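PDB 3T0O: ribonuclease T2 from Homo sapiens, which cleaves single-stranded RNA, preferentially between purine and uridine, and degrades microbial RNA in the innate immune response. Local coordinates for residues 18-22 and 34-39. Numbering follows the deposited sequence.
Sequences HWPET and PPDYWT
The side chains of Trp19 and Trp38 cross at about a right angle where two antiparallel strands of the central sheet of the RNase T2 fold, 12-18 and 39-45, are joined by a long connection that returns over its own start. CB of Trp19 stands over one face of the Trp38 six-membered ring, a CH-pi contact 3.7 Å from the centroid. With CG anti to the backbone N (chi1 -178°), the Trp19 indole then leans across the Trp38 five-membered ring, the ring planes inclined at 40°, and CE3 lies 3.3 Å from Trp38 NE1. Both indole N-H groups bond beyond the pair, Trp19 NE1 to Pro225 O and Trp38 NE1 to Tyr224 OH. Beside them His18 and Thr39 form an antiparallel hydrogen-bonded pair, with His18 N to Thr39 O at 2.8 Å and Thr39 N to His18 O at 3.0 Å. Thr39 OG1 approaches the His18 ring at its edge, 3.2 Å from CD2, and a water bridges this hydroxyl to NE2. The same imidazole stacks on His41, a predicted active-site residue, linking this corner to the probable catalytic centre. Next to Thr39, Pro20 CB packs against Pro35 CD at 3.7 Å, while Glu21 OE1 reaches Pro34 CG and bonds to Lys228 N. A second water, over the centre of the Trp19 ring, accepts from Glu21 N at 2.9 Å and donates to Pro35 O.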
loop_
_atom_site.group_PDB
_atom_site.type_symbol
_atom_site.label_atom_id
_atom_site.label_comp_id
_atom_site.label_asym_id
_atom_site.label_seq_id
_atom_site.Cartn_x
_atom_site.Cartn_y
_atom_site.Cartn_z
ATOM N N HIS A 18 -0.200 3.259 -1.102
ATOM C CA HIS A 18 0.616 4.442 -1.418
ATOM C C HIS A 18 -0.044 5.335 -2.435
ATOM O O HIS A 18 -0.963 4.935 -3.107
ATOM C CB HIS A 18 2.073 4.071 -1.734
ATOM C CG HIS A 18 2.221 3.075 -2.863
ATOM N ND1 HIS A 18 3.442 2.467 -3.079
ATOM C CD2 HIS A 18 1.348 2.556 -3.753
ATOM C CE1 HIS A 18 3.324 1.678 -4.137
ATOM N NE2 HIS A 18 2.055 1.651 -4.513
ATOM N N TRP A 19 0.438 6.579 -2.473
ATOM C CA TRP A 19 -0.139 7.622 -3.286
ATOM C C TRP A 19 0.744 7.794 -4.485
ATOM O O TRP A 19 1.852 8.266 -4.370
ATOM C CB TRP A 19 -0.201 8.887 -2.437
ATOM C CG TRP A 19 -0.827 10.023 -3.168
ATOM C CD1 TRP A 19 -0.237 11.258 -3.508
ATOM C CD2 TRP A 19 -2.174 10.089 -3.657
ATOM N NE1 TRP A 19 -1.167 12.045 -4.160
ATOM C CE2 TRP A 19 -2.342 11.356 -4.280
ATOM C CE3 TRP A 19 -3.259 9.210 -3.604
ATOM C CZ2 TRP A 19 -3.555 11.760 -4.861
ATOM C CZ3 TRP A 19 -4.457 9.597 -4.200
ATOM C CH2 TRP A 19 -4.589 10.835 -4.852
ATOM N N PRO A 20 0.270 7.377 -5.651
ATOM C CA PRO A 20 1.139 7.373 -6.828
ATOM C C PRO A 20 1.801 8.680 -7.149
ATOM O O PRO A 20 2.977 8.732 -7.457
ATOM C CB PRO A 20 0.166 6.995 -7.965
ATOM C CG PRO A 20 -0.733 5.943 -7.309
ATOM C CD PRO A 20 -0.991 6.658 -5.901
ATOM N N GLU A 21 1.121 9.785 -7.045
ATOM C CA GLU A 21 1.809 11.032 -7.404
ATOM C C GLU A 21 3.008 11.325 -6.517
ATOM O O GLU A 21 3.989 11.938 -6.997
ATOM C CB GLU A 21 0.789 12.156 -7.304
ATOM C CG GLU A 21 1.365 13.594 -7.518
ATOM C CD GLU A 21 2.071 13.779 -8.840
ATOM O OE1 GLU A 21 1.645 13.140 -9.792
ATOM O OE2 GLU A 21 3.000 14.652 -8.930
ATOM N N THR A 22 2.912 10.867 -5.271
ATOM C CA THR A 22 4.109 10.998 -4.445
ATOM C C THR A 22 5.199 10.004 -4.727
ATOM O O THR A 22 6.394 10.399 -4.835
ATOM C CB THR A 22 3.739 10.887 -3.000
ATOM O OG1 THR A 22 2.837 11.950 -2.706
ATOM C CG2 THR A 22 4.954 11.016 -2.060
ATOM N N PRO A 34 -0.152 9.420 -13.156
ATOM C CA PRO A 34 -0.318 8.635 -11.927
ATOM C C PRO A 34 -1.799 8.480 -11.623
ATOM O O PRO A 34 -2.575 9.465 -11.730
ATOM C CB PRO A 34 0.369 9.476 -10.880
ATOM C CG PRO A 34 1.438 10.275 -11.695
ATOM C CD PRO A 34 0.775 10.546 -12.971
ATOM N N PRO A 35 -2.226 7.257 -11.264
ATOM C CA PRO A 35 -3.636 7.144 -10.784
ATOM C C PRO A 35 -3.963 8.166 -9.697
ATOM O O PRO A 35 -3.156 8.399 -8.795
ATOM C CB PRO A 35 -3.650 5.737 -10.140
ATOM C CG PRO A 35 -2.611 4.982 -10.905
ATOM C CD PRO A 35 -1.504 5.979 -11.151
ATOM N N ASP A 36 -5.191 8.684 -9.740
ATOM C CA ASP A 36 -5.604 9.649 -8.769
ATOM C C ASP A 36 -6.298 8.996 -7.566
ATOM O O ASP A 36 -7.222 9.583 -6.910
ATOM C CB ASP A 36 -6.525 10.682 -9.439
ATOM C CG ASP A 36 -7.819 10.083 -9.907
ATOM O OD1 ASP A 36 -8.719 10.849 -10.365
ATOM O OD2 ASP A 36 -7.973 8.848 -9.871
ATOM N N TYR A 37 -5.751 7.857 -7.142
ATOM C CA TYR A 37 -6.283 7.182 -5.951
ATOM C C TYR A 37 -5.177 6.368 -5.321
ATOM O O TYR A 37 -4.188 6.069 -5.987
ATOM C CB TYR A 37 -7.443 6.242 -6.335
ATOM C CG TYR A 37 -7.209 5.333 -7.500
ATOM C CD1 TYR A 37 -6.694 4.041 -7.312
ATOM C CD2 TYR A 37 -7.587 5.721 -8.760
ATOM C CE1 TYR A 37 -6.548 3.164 -8.366
ATOM C CE2 TYR A 37 -7.372 4.842 -9.824
ATOM C CZ TYR A 37 -6.817 3.608 -9.586
ATOM O OH TYR A 37 -6.740 2.733 -10.701
ATOM N N TRP A 38 -5.285 6.128 -4.036
ATOM C CA TRP A 38 -4.356 5.281 -3.332
ATOM C C TRP A 38 -4.431 3.894 -3.834
ATOM O O TRP A 38 -5.522 3.368 -4.090
ATOM C CB TRP A 38 -4.730 5.243 -1.830
ATOM C CG TRP A 38 -4.476 6.606 -1.196
ATOM C CD1 TRP A 38 -5.322 7.731 -1.257
ATOM C CD2 TRP A 38 -3.329 6.995 -0.448
ATOM N NE1 TRP A 38 -4.696 8.791 -0.617
ATOM C CE2 TRP A 38 -3.501 8.369 -0.089
ATOM C CE3 TRP A 38 -2.170 6.319 -0.031
ATOM C CZ2 TRP A 38 -2.547 9.081 0.627
ATOM C CZ3 TRP A 38 -1.218 7.017 0.720
ATOM C CH2 TRP A 38 -1.428 8.394 1.061
ATOM N N THR A 39 -3.246 3.300 -4.035
ATOM C CA THR A 39 -3.200 1.916 -4.547
ATOM C C THR A 39 -2.401 1.029 -3.603
ATOM O O THR A 39 -1.784 1.480 -2.624
ATOM C CB THR A 39 -2.472 1.859 -5.951
ATOM O OG1 THR A 39 -1.165 2.446 -5.792
ATOM C CG2 THR A 39 -3.260 2.697 -6.925
HETATM O O HOH W 1 0.406 0.295 -6.464
HETATM O O HOH W 2 -1.761 9.901 -7.057
#